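Malate dehydrogenase (Entamoeba histolytica, PDB 3I0P) probably catalyses the NAD-dependent interconversion of malate and oxaloacetate, as a two-chain enzyme of the malate/L-lactate dehydrogenase family. Local coordinates at residues 94-99 with 119-124; 102-107 with 114-119; 263-268 with 279-284. All coordinates share one frame; numbering follows the deposited sequence.

Contact 1 (94-99 with 119-124); sequences HVNGTI and RNSTHF. With NAD (nicotinamide-adenine-dinucleotide), chain B.
His94 and Phe124 bring their CA atoms to 4.7 Å, while those of Asn96 and Ser121 are 7.1 Å apart, so the loop after the strand runs closest to the N-terminal end of the helix segment. Across this contact the His94 imidazole lies on backbone; outside it, the ring meets Tyr59. Phe124 CA sits over one of its faces in a CH-pi contact, 4.2 Å from the centroid of the His94 ring and displaced toward the rim. The carbonyl O of His123 covers the same ring, 3.4 Å from CE1 of His94. The polar link is Asn96 ND2 to Ser121 OG, 2.7 Å, with the hydroxyl tilted 23° from the amide plane of Asn96. Ser121 holds OG anti to its own backbone N (chi1 -171°), which turns it to the helix. His284 is a second hydrogen-bonding partner of that OG. The helix and strand belong to the beta-alpha-beta unit of strand 83-87, helix 93-111 and strand 113-121. A G1 beta bulge, Asn120 and Ser121 opposite Leu282, marks the corner where the chain leaves the sheet. Beyond it, His123 and Phe124 line the NAD pocket. The carboxamide N7N of NAD lies over a face of the His123 ring, 3.3 Å from His123 NE2. His123 ND1 is hydrogen-bonded to Tyr59 OH, and the Phe124 ring stacks with His284 and Tyr130.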
loop_
_atom_site.group_PDB
_atom_site.type_symbol
_atom_site.label_atom_id
_atom_site.label_comp_id
_atom_site.label_asym_id
_atom_site.label_seq_id
_atom_site.Cartn_x
_atom_site.Cartn_y
_atom_site.Cartn_z
ATOM N N HIS A 94 2.994 19.442 -10.347
ATOM C CA HIS A 94 3.591 18.746 -11.489
ATOM C C HIS A 94 5.031 19.159 -11.658
ATOM O O HIS A 94 5.874 18.339 -12.028
ATOM C CB HIS A 94 2.828 19.048 -12.774
ATOM C CG HIS A 94 1.379 19.335 -12.556
ATOM N ND1 HIS A 94 0.920 20.582 -12.190
ATOM C CD2 HIS A 94 0.288 18.535 -12.626
ATOM C CE1 HIS A 94 -0.393 20.541 -12.062
ATOM N NE2 HIS A 94 -0.803 19.312 -12.322
ATOM N N VAL A 95 5.314 20.430 -11.372
ATOM C CA VAL A 95 6.681 20.936 -11.407
ATOM C C VAL A 95 7.491 20.307 -10.271
ATOM O O VAL A 95 8.548 19.728 -10.510
ATOM C CB VAL A 95 6.717 22.487 -11.365
ATOM C CG1 VAL A 95 8.130 23.007 -11.105
ATOM C CG2 VAL A 95 6.158 23.060 -12.664
ATOM N N ASN A 96 6.979 20.406 -9.044
ATOM C CA ASN A 96 7.660 19.844 -7.879
ATOM C C ASN A 96 7.793 18.321 -8.018
ATOM O O ASN A 96 8.873 17.751 -7.794
ATOM C CB ASN A 96 6.939 20.236 -6.577
ATOM C CG ASN A 96 6.890 21.758 -6.358
ATOM O OD1 ASN A 96 7.910 22.443 -6.425
ATOM N ND2 ASN A 96 5.697 22.284 -6.094
ATOM N N GLY A 97 6.697 17.680 -8.427
ATOM C CA GLY A 97 6.660 16.239 -8.622
ATOM C C GLY A 97 7.671 15.713 -9.631
ATOM O O GLY A 97 8.389 14.744 -9.351
ATOM N N THR A 98 7.722 16.355 -10.801
ATOM C CA THR A 98 8.609 15.933 -11.878
ATOM C C THR A 98 10.052 16.078 -11.438
ATOM O O THR A 98 10.853 15.153 -11.573
ATOM C CB THR A 98 8.344 16.729 -13.170
ATOM O OG1 THR A 98 7.007 16.475 -13.603
ATOM C CG2 THR A 98 9.305 16.331 -14.277
ATOM N N ILE A 99 10.377 17.237 -10.892
ATOM C CA ILE A 99 11.717 17.471 -10.376
ATOM C C ILE A 99 12.057 16.515 -9.212
ATOM O O ILE A 99 13.107 15.865 -9.230
ATOM C CB ILE A 99 11.919 18.951 -10.022
ATOM C CG1 ILE A 99 11.834 19.782 -11.309
ATOM C CG2 ILE A 99 13.260 19.165 -9.254
ATOM C CD1 ILE A 99 11.591 21.257 -11.085
ATOM N N ARG A 119 7.135 19.767 0.569
ATOM C CA ARG A 119 6.140 20.581 1.280
ATOM C C ARG A 119 5.783 21.852 0.484
ATOM O O ARG A 119 6.498 22.227 -0.461
ATOM C CB ARG A 119 6.633 20.956 2.686
ATOM C CG ARG A 119 7.682 22.060 2.725
ATOM C CD ARG A 119 7.744 22.787 4.081
ATOM N NE ARG A 119 8.949 23.612 4.160
ATOM C CZ ARG A 119 10.093 23.253 4.748
ATOM N NH1 ARG A 119 10.220 22.078 5.366
ATOM N NH2 ARG A 119 11.125 24.083 4.731
ATOM N N ASN A 120 4.684 22.509 0.872
ATOM C CA ASN A 120 4.280 23.797 0.289
ATOM C C ASN A 120 4.173 23.692 -1.244
ATOM O O ASN A 120 4.752 24.479 -1.998
ATOM C CB ASN A 120 5.224 24.918 0.778
ATOM C CG ASN A 120 4.893 26.314 0.200
ATOM O OD1 ASN A 120 3.734 26.682 0.006
ATOM N ND2 ASN A 120 5.935 27.093 -0.055
ATOM N N SER A 121 3.428 22.681 -1.681
ATOM C CA SER A 121 3.176 22.427 -3.091
ATOM C C SER A 121 1.672 22.494 -3.366
ATOM O O SER A 121 0.876 22.781 -2.466
ATOM C CB SER A 121 3.730 21.059 -3.487
ATOM O OG SER A 121 3.677 20.858 -4.892
ATOM N N THR A 122 1.287 22.232 -4.610
ATOM C CA THR A 122 -0.114 22.276 -4.997
ATOM C C THR A 122 -0.495 20.988 -5.720
ATOM O O THR A 122 0.333 20.085 -5.843
ATOM C CB THR A 122 -0.434 23.514 -5.878
ATOM O OG1 THR A 122 0.423 23.527 -7.028
ATOM C CG2 THR A 122 -0.241 24.810 -5.085
ATOM N N HIS A 123 -1.748 20.915 -6.182
ATOM C CA HIS A 123 -2.279 19.742 -6.870
ATOM C C HIS A 123 -1.329 19.243 -7.958
ATOM O O HIS A 123 -0.826 20.024 -8.778
ATOM C CB HIS A 123 -3.644 20.061 -7.467
ATOM C CG HIS A 123 -4.493 18.853 -7.702
ATOM N ND1 HIS A 123 -4.569 18.222 -8.923
ATOM C CD2 HIS A 123 -5.302 18.156 -6.868
ATOM C CE1 HIS A 123 -5.389 17.189 -8.834
ATOM N NE2 HIS A 123 -5.842 17.122 -7.595
ATOM N N PHE A 124 -1.070 17.940 -7.955
ATOM C CA PHE A 124 -0.061 17.387 -8.849
ATOM C C PHE A 124 -0.620 16.413 -9.883
ATOM O O PHE A 124 0.127 15.646 -10.492
ATOM C CB PHE A 124 1.156 16.852 -8.048
ATOM C CG PHE A 124 1.020 15.440 -7.518
ATOM C CD1 PHE A 124 2.108 14.837 -6.906
ATOM C CD2 PHE A 124 -0.162 14.711 -7.639
ATOM C CE1 PHE A 124 2.030 13.532 -6.414
ATOM C CE2 PHE A 124 -0.248 13.398 -7.169
ATOM C CZ PHE A 124 0.850 12.808 -6.546
HETATM P PA NAD B . -9.450 3.654 -10.035
HETATM O O1A NAD B . -9.856 4.170 -11.394
HETATM O O2A NAD B . -10.507 3.094 -9.139
HETATM O O5B NAD B . -8.320 2.540 -10.297
HETATM C C5B NAD B . -7.203 2.837 -11.154
HETATM C C4B NAD B . -6.069 1.812 -11.014
HETATM O O4B NAD B . -6.568 0.477 -10.862
HETATM C C3B NAD B . -5.181 1.762 -12.241
HETATM O O3B NAD B . -3.853 1.404 -11.825
HETATM C C2B NAD B . -5.783 0.653 -13.077
HETATM O O2B NAD B . -4.814 0.059 -13.941
HETATM C C1B NAD B . -6.229 -0.322 -12.006
HETATM N N9A NAD B . -7.385 -1.186 -12.383
HETATM C C8A NAD B . -8.631 -0.787 -12.682
HETATM N N7A NAD B . -9.380 -1.883 -12.933
HETATM C C5A NAD B . -8.594 -2.974 -12.778
HETATM C C6A NAD B . -8.794 -4.354 -12.896
HETATM N N6A NAD B . -10.001 -4.861 -13.244
HETATM N N1A NAD B . -7.762 -5.203 -12.671
HETATM C C2A NAD B . -6.553 -4.736 -12.331
HETATM N N3A NAD B . -6.336 -3.420 -12.206
HETATM C C4A NAD B . -7.338 -2.522 -12.426
HETATM O O3 NAD B . -8.585 4.770 -9.227
HETATM P PN NAD B . -9.087 6.181 -8.588
HETATM O O1N NAD B . -8.936 6.070 -7.090
HETATM O O2N NAD B . -10.404 6.598 -9.196
HETATM O O5D NAD B . -7.993 7.233 -9.102
HETATM C C5D NAD B . -8.061 7.783 -10.421
HETATM C C4D NAD B . -7.004 8.869 -10.600
HETATM O O4D NAD B . -7.253 9.962 -9.712
HETATM C C3D NAD B . -5.601 8.368 -10.280
HETATM O O3D NAD B . -4.771 8.626 -11.421
HETATM C C2D NAD B . -5.165 9.144 -9.037
HETATM O O2D NAD B . -3.774 9.508 -8.985
HETATM C C1D NAD B . -6.012 10.392 -9.142
HETATM N N1N NAD B . -6.179 11.053 -7.850
HETATM C C2N NAD B . -5.439 12.155 -7.596
HETATM C C3N NAD B . -5.565 12.821 -6.374
HETATM C C7N NAD B . -4.749 14.047 -6.073
HETATM O O7N NAD B . -4.894 14.603 -4.991
HETATM N N7N NAD B . -3.891 14.501 -6.984
HETATM C C4N NAD B . -6.465 12.333 -5.423
HETATM C C5N NAD B . -7.212 11.185 -5.708
HETATM C C6N NAD B . -7.049 10.560 -6.944
#

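Contact 2 (102-107 with 114-119); sequences KMAIEK and GMVVVR
Ala104 and Gly114 are the closest pair of backbones, with their CA atoms 4.4 Å apart. Helix 102-107 runs nearly antiparallel to strand 114-119, at 156° between their directions, and the segment axes approach to 6.4 Å. With no side chain on Gly114, the backbones meet directly. CA of Gly114 points a hydrogen at the carbonyl O of Ala104, a CA-H...O contact of 3.5 Å with 155° at the hydrogen. The methyl of Ala104 lies over the Gly114-Met115 peptide, with Ala104 CB 3.9 Å from Gly114 C.

The apolar contacts centre on one methyl of Val116. With CG1 anti to the backbone N (chi1 170°), CG2 is the branch that meets the helix. This CG2 lies 4.0 Å from Met103 CG and 4.1 Å from Ala104 CB. The side chains of Met103 and Val116 cross at about a right angle.

Lys107 gives only the base of its side chain to the contact, with CB 4.1 Å from Gly114 CA. Its amine leads away to a salt bridge with Glu79 and a hydrogen bond to Thr80 O.

The helix thus covers one face of the central mixed sheet. Met103 and Val116 also touch Cys84 on strand 83-87, and Met103 reaches Ile76 on strand 75-79. Met115 points away from the helix, packing on Ile287 of strand 282-290 and on Met113 of the second subunit.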
loop_
_atom_site.group_PDB
_atom_site.type_symbol
_atom_site.label_atom_id
_atom_site.label_comp_id
_atom_site.label_asym_id
_atom_site.label_seq_id
_atom_site.Cartn_x
_atom_site.Cartn_y
_atom_site.Cartn_z
ATOM N N LYS A 102 12.429 12.797 -10.596
ATOM C CA LYS A 102 13.645 12.758 -11.417
ATOM C C LYS A 102 14.868 12.757 -10.516
ATOM O O LYS A 102 15.857 12.081 -10.780
ATOM C CB LYS A 102 13.713 13.958 -12.351
ATOM C CG LYS A 102 13.066 13.741 -13.681
ATOM C CD LYS A 102 12.961 15.049 -14.470
ATOM C CE LYS A 102 14.322 15.588 -14.917
ATOM N NZ LYS A 102 14.154 16.904 -15.614
ATOM N N MET A 103 14.768 13.532 -9.447
ATOM C CA MET A 103 15.807 13.659 -8.452
ATOM C C MET A 103 15.947 12.363 -7.651
ATOM O O MET A 103 17.063 11.892 -7.430
ATOM C CB MET A 103 15.454 14.831 -7.553
ATOM C CG MET A 103 16.551 15.317 -6.670
ATOM S SD MET A 103 16.273 17.048 -6.232
ATOM C CE MET A 103 17.609 17.193 -5.045
ATOM N N ALA A 104 14.825 11.772 -7.243
ATOM C CA ALA A 104 14.853 10.473 -6.575
ATOM C C ALA A 104 15.430 9.364 -7.468
ATOM O O ALA A 104 16.131 8.475 -6.981
ATOM C CB ALA A 104 13.473 10.100 -6.080
ATOM N N ILE A 105 15.133 9.423 -8.768
ATOM C CA ILE A 105 15.663 8.468 -9.747
ATOM C C ILE A 105 17.182 8.597 -9.857
ATOM O O ILE A 105 17.914 7.602 -9.817
ATOM C CB ILE A 105 15.024 8.671 -11.145
ATOM C CG1 ILE A 105 13.563 8.224 -11.142
ATOM C CG2 ILE A 105 15.799 7.914 -12.221
ATOM C CD1 ILE A 105 12.747 8.779 -12.304
ATOM N N GLU A 106 17.636 9.837 -9.988
ATOM C CA GLU A 106 19.038 10.173 -10.134
ATOM C C GLU A 106 19.846 9.592 -8.968
ATOM O O GLU A 106 20.875 8.944 -9.173
ATOM C CB GLU A 106 19.155 11.696 -10.187
ATOM C CG GLU A 106 20.446 12.253 -10.768
ATOM C CD GLU A 106 20.627 13.746 -10.456
ATOM O OE1 GLU A 106 19.780 14.326 -9.725
ATOM O OE2 GLU A 106 21.623 14.336 -10.946
ATOM N N LYS A 107 19.353 9.818 -7.751
ATOM C CA LYS A 107 19.924 9.249 -6.530
ATOM C C LYS A 107 19.851 7.723 -6.472
ATOM O O LYS A 107 20.724 7.085 -5.881
ATOM C CB LYS A 107 19.227 9.819 -5.291
ATOM C CG LYS A 107 19.260 11.323 -5.184
ATOM C CD LYS A 107 18.715 11.786 -3.853
ATOM C CE LYS A 107 18.965 13.267 -3.656
ATOM N NZ LYS A 107 20.426 13.586 -3.681
ATOM N N GLY A 114 16.442 6.175 -3.744
ATOM C CA GLY A 114 16.263 7.603 -3.614
ATOM C C GLY A 114 14.878 7.924 -3.104
ATOM O O GLY A 114 13.899 7.258 -3.478
ATOM N N MET A 115 14.797 8.935 -2.239
ATOM C CA MET A 115 13.519 9.441 -1.749
ATOM C C MET A 115 13.533 10.954 -1.642
ATOM O O MET A 115 14.405 11.544 -0.995
ATOM C CB MET A 115 13.141 8.827 -0.402
ATOM C CG MET A 115 11.808 9.333 0.130
ATOM S SD MET A 115 11.085 8.240 1.362
ATOM C CE MET A 115 9.576 9.123 1.742
ATOM N N VAL A 116 12.557 11.584 -2.277
ATOM C CA VAL A 116 12.445 13.021 -2.214
ATOM C C VAL A 116 11.065 13.349 -1.720
ATOM O O VAL A 116 10.085 12.796 -2.222
ATOM C CB VAL A 116 12.716 13.667 -3.576
ATOM C CG1 VAL A 116 12.363 15.132 -3.552
ATOM C CG2 VAL A 116 14.181 13.485 -3.945
ATOM N N VAL A 117 10.984 14.216 -0.713
ATOM C CA VAL A 117 9.686 14.672 -0.203
ATOM C C VAL A 117 9.483 16.168 -0.459
ATOM O O VAL A 117 10.449 16.919 -0.604
ATOM C CB VAL A 117 9.464 14.308 1.298
ATOM C CG1 VAL A 117 9.431 12.796 1.471
ATOM C CG2 VAL A 117 10.536 14.933 2.186
ATOM N N VAL A 118 8.222 16.586 -0.529
ATOM C CA VAL A 118 7.892 17.965 -0.868
ATOM C C VAL A 118 6.884 18.532 0.122
ATOM O O VAL A 118 5.919 17.851 0.482
ATOM C CB VAL A 118 7.302 18.080 -2.307
ATOM C CG1 VAL A 118 7.006 19.519 -2.648
ATOM C CG2 VAL A 118 8.251 17.470 -3.345
ATOM N N ARG A 119 7.135 19.767 0.569
ATOM C CA ARG A 119 6.140 20.581 1.280
ATOM C C ARG A 119 5.783 21.852 0.484
ATOM O O ARG A 119 6.498 22.227 -0.461
ATOM C CB ARG A 119 6.633 20.956 2.686
ATOM C CG ARG A 119 7.682 22.060 2.725
ATOM C CD ARG A 119 7.744 22.787 4.081
ATOM N NE ARG A 119 8.949 23.612 4.160
ATOM C CZ ARG A 119 10.093 23.253 4.748
ATOM N NH1 ARG A 119 10.220 22.078 5.366
ATOM N NH2 ARG A 119 11.125 24.083 4.731
#

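Contact 3 (263-268 with 279-284); sequences IANFLN and KFSLGH
Asn265 carries the direct polar contact with Ser281, and Ala264 packs beside it on Gly283. The Asn265 side chain can be followed outward. Its CB lies 3.4 Å from the carbonyl O of Ser281. CG of Asn265, beside the backbone N (chi1 -60°), is 3.7 Å from Ser281 O and turns ND2 toward Ser281. At the tip, ND2 of Asn265 donates a hydrogen bond of 3.0 Å to Ser281 O, with an N-H...O angle of 150°. The donor stands above the carbonyl plane, 39° out of it, so the bond does not follow a lone pair. The same ND2 also passes close to CB of Ser281.

A water makes a second link between the two residues. It accepts from the backbone N of Asn265 at 3.1 Å and is hydrogen-bonded to Ser281 OG at 2.9 Å. One step along, the methyl of Ala264 rests on bare backbone, its CB 3.7 Å from Gly283 CA. The glycine has no side chain to hold it off.

Asn146 ties both segments from outside, bonding to Asn265 O through its ND2 and to Gly283 N through its OD1. The 263-268 loop also meets the second subunit, where Phe266 packs on Asn303 of that chain. The arrangement is a loop between helices 244-259 and 269-277 fastened to the start of strand 282-290, an inner strand of the central sheet. It lies near the cofactor site: the side chain of Leu282 is about 6 Å from a bound NAD.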
loop_
_atom_site.group_PDB
_atom_site.type_symbol
_atom_site.label_atom_id
_atom_site.label_comp_id
_atom_site.label_asym_id
_atom_site.label_seq_id
_atom_site.Cartn_x
_atom_site.Cartn_y
_atom_site.Cartn_z
ATOM N N ILE A 263 7.450 18.419 6.496
ATOM C CA ILE A 263 6.710 19.431 7.284
ATOM C C ILE A 263 5.647 20.197 6.460
ATOM O O ILE A 263 5.650 21.433 6.398
ATOM C CB ILE A 263 7.621 20.422 8.089
ATOM C CG1 ILE A 263 8.920 19.750 8.554
ATOM C CG2 ILE A 263 6.865 20.963 9.293
ATOM C CD1 ILE A 263 9.946 20.716 9.175
ATOM N N ALA A 264 4.736 19.452 5.842
ATOM C CA ALA A 264 3.638 20.030 5.060
ATOM C C ALA A 264 2.377 20.044 5.888
ATOM O O ALA A 264 2.288 19.322 6.883
ATOM C CB ALA A 264 3.403 19.217 3.782
ATOM N N ASN A 265 1.402 20.851 5.476
ATOM C CA ASN A 265 0.062 20.789 6.052
ATOM C C ASN A 265 -0.491 19.369 5.979
ATOM O O ASN A 265 -0.287 18.655 4.985
ATOM C CB ASN A 265 -0.887 21.743 5.327
ATOM C CG ASN A 265 -0.436 23.192 5.402
ATOM O OD1 ASN A 265 0.099 23.643 6.417
ATOM N ND2 ASN A 265 -0.644 23.927 4.322
ATOM N N PHE A 266 -1.183 18.960 7.035
ATOM C CA PHE A 266 -1.785 17.629 7.088
ATOM C C PHE A 266 -3.249 17.710 7.498
ATOM O O PHE A 266 -3.643 18.629 8.228
ATOM C CB PHE A 266 -1.000 16.702 8.034
ATOM C CG PHE A 266 -0.790 17.275 9.403
ATOM C CD1 PHE A 266 0.351 18.027 9.692
ATOM C CD2 PHE A 266 -1.731 17.078 10.410
ATOM C CE1 PHE A 266 0.545 18.572 10.970
ATOM C CE2 PHE A 266 -1.539 17.615 11.684
ATOM C CZ PHE A 266 -0.401 18.361 11.961
ATOM N N LEU A 267 -4.045 16.755 7.012
ATOM C CA LEU A 267 -5.455 16.629 7.392
ATOM C C LEU A 267 -6.230 17.951 7.250
ATOM O O LEU A 267 -6.072 18.658 6.261
ATOM C CB LEU A 267 -5.574 16.055 8.817
ATOM C CG LEU A 267 -4.798 14.769 9.138
ATOM C CD1 LEU A 267 -4.657 14.566 10.636
ATOM C CD2 LEU A 267 -5.398 13.531 8.490
ATOM N N ASN A 268 -7.053 18.272 8.248
ATOM C CA ASN A 268 -7.843 19.512 8.296
ATOM C C ASN A 268 -7.058 20.817 8.065
ATOM O O ASN A 268 -7.643 21.813 7.658
ATOM C CB ASN A 268 -8.639 19.596 9.612
ATOM C CG ASN A 268 -7.733 19.701 10.852
ATOM O OD1 ASN A 268 -6.811 18.897 11.047
ATOM N ND2 ASN A 268 -8.003 20.691 11.697
ATOM N N LYS A 279 -4.451 29.767 -0.521
ATOM C CA LYS A 279 -3.732 28.747 -1.291
ATOM C C LYS A 279 -3.792 27.355 -0.639
ATOM O O LYS A 279 -3.542 27.223 0.566
ATOM C CB LYS A 279 -2.262 29.154 -1.435
ATOM C CG LYS A 279 -2.023 30.574 -1.950
ATOM C CD LYS A 279 -0.592 31.011 -1.702
ATOM C CE LYS A 279 -0.334 32.410 -2.239
ATOM N NZ LYS A 279 1.092 32.530 -2.696
ATOM N N PHE A 280 -4.116 26.325 -1.431
ATOM C CA PHE A 280 -4.013 24.925 -0.982
ATOM C C PHE A 280 -2.561 24.497 -0.979
ATOM O O PHE A 280 -1.976 24.312 -2.043
ATOM C CB PHE A 280 -4.818 23.974 -1.870
ATOM C CG PHE A 280 -6.307 24.084 -1.683
ATOM C CD1 PHE A 280 -6.919 23.595 -0.526
ATOM C CD2 PHE A 280 -7.099 24.675 -2.662
ATOM C CE1 PHE A 280 -8.295 23.697 -0.348
ATOM C CE2 PHE A 280 -8.472 24.784 -2.501
ATOM C CZ PHE A 280 -9.078 24.292 -1.346
ATOM N N SER A 281 -1.986 24.345 0.218
ATOM C CA SER A 281 -0.586 23.964 0.370
ATOM C C SER A 281 -0.504 22.519 0.869
ATOM O O SER A 281 -1.030 22.198 1.934
ATOM C CB SER A 281 0.132 24.943 1.296
ATOM O OG SER A 281 1.487 24.595 1.507
ATOM N N LEU A 282 0.163 21.671 0.075
ATOM C CA LEU A 282 0.125 20.197 0.192
ATOM C C LEU A 282 1.523 19.587 0.247
ATOM O O LEU A 282 2.514 20.250 -0.072
ATOM C CB LEU A 282 -0.564 19.593 -1.037
ATOM C CG LEU A 282 -2.022 19.864 -1.371
ATOM C CD1 LEU A 282 -2.304 19.352 -2.760
ATOM C CD2 LEU A 282 -2.935 19.192 -0.401
ATOM N N GLY A 283 1.586 18.309 0.612
ATOM C CA GLY A 283 2.821 17.546 0.543
ATOM C C GLY A 283 2.751 16.393 -0.449
ATOM O O GLY A 283 1.650 15.961 -0.846
ATOM N N HIS A 284 3.931 15.911 -0.852
ATOM C CA HIS A 284 4.088 14.775 -1.761
ATOM C C HIS A 284 5.325 13.985 -1.345
ATOM O O HIS A 284 6.246 14.543 -0.738
ATOM C CB HIS A 284 4.350 15.223 -3.207
ATOM C CG HIS A 284 3.515 16.375 -3.692
ATOM N ND1 HIS A 284 2.143 16.433 -3.545
ATOM C CD2 HIS A 284 3.861 17.475 -4.405
ATOM C CE1 HIS A 284 1.689 17.535 -4.115
ATOM N NE2 HIS A 284 2.711 18.180 -4.652
HETATM O O HOH W 1 2.603 22.458 3.056
#

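In the fold
Contacts 1 and 2 join the same helix, 93-111, to the same strand, 113-121. Contact 2 is nested inside the loop that contact 1 closes, and their centres are about 12 Å apart. Contact 3 comes later in the chain, its centre about 11 Å from that of contact 1 and about 18 Å from that of contact 2. It reaches the same mixed sheet, because strands 113-121 and 282-290 are antiparallel neighbours there. Backbone bonds from Ser121 O to Leu282 N and from Val118 N to His284 O join them. Contacts 2 and 3 both touch the second subunit. Contact 1 meets NAD, which His245 and Lys246 of the second subunit also bind, so the pocket lies between the subunits.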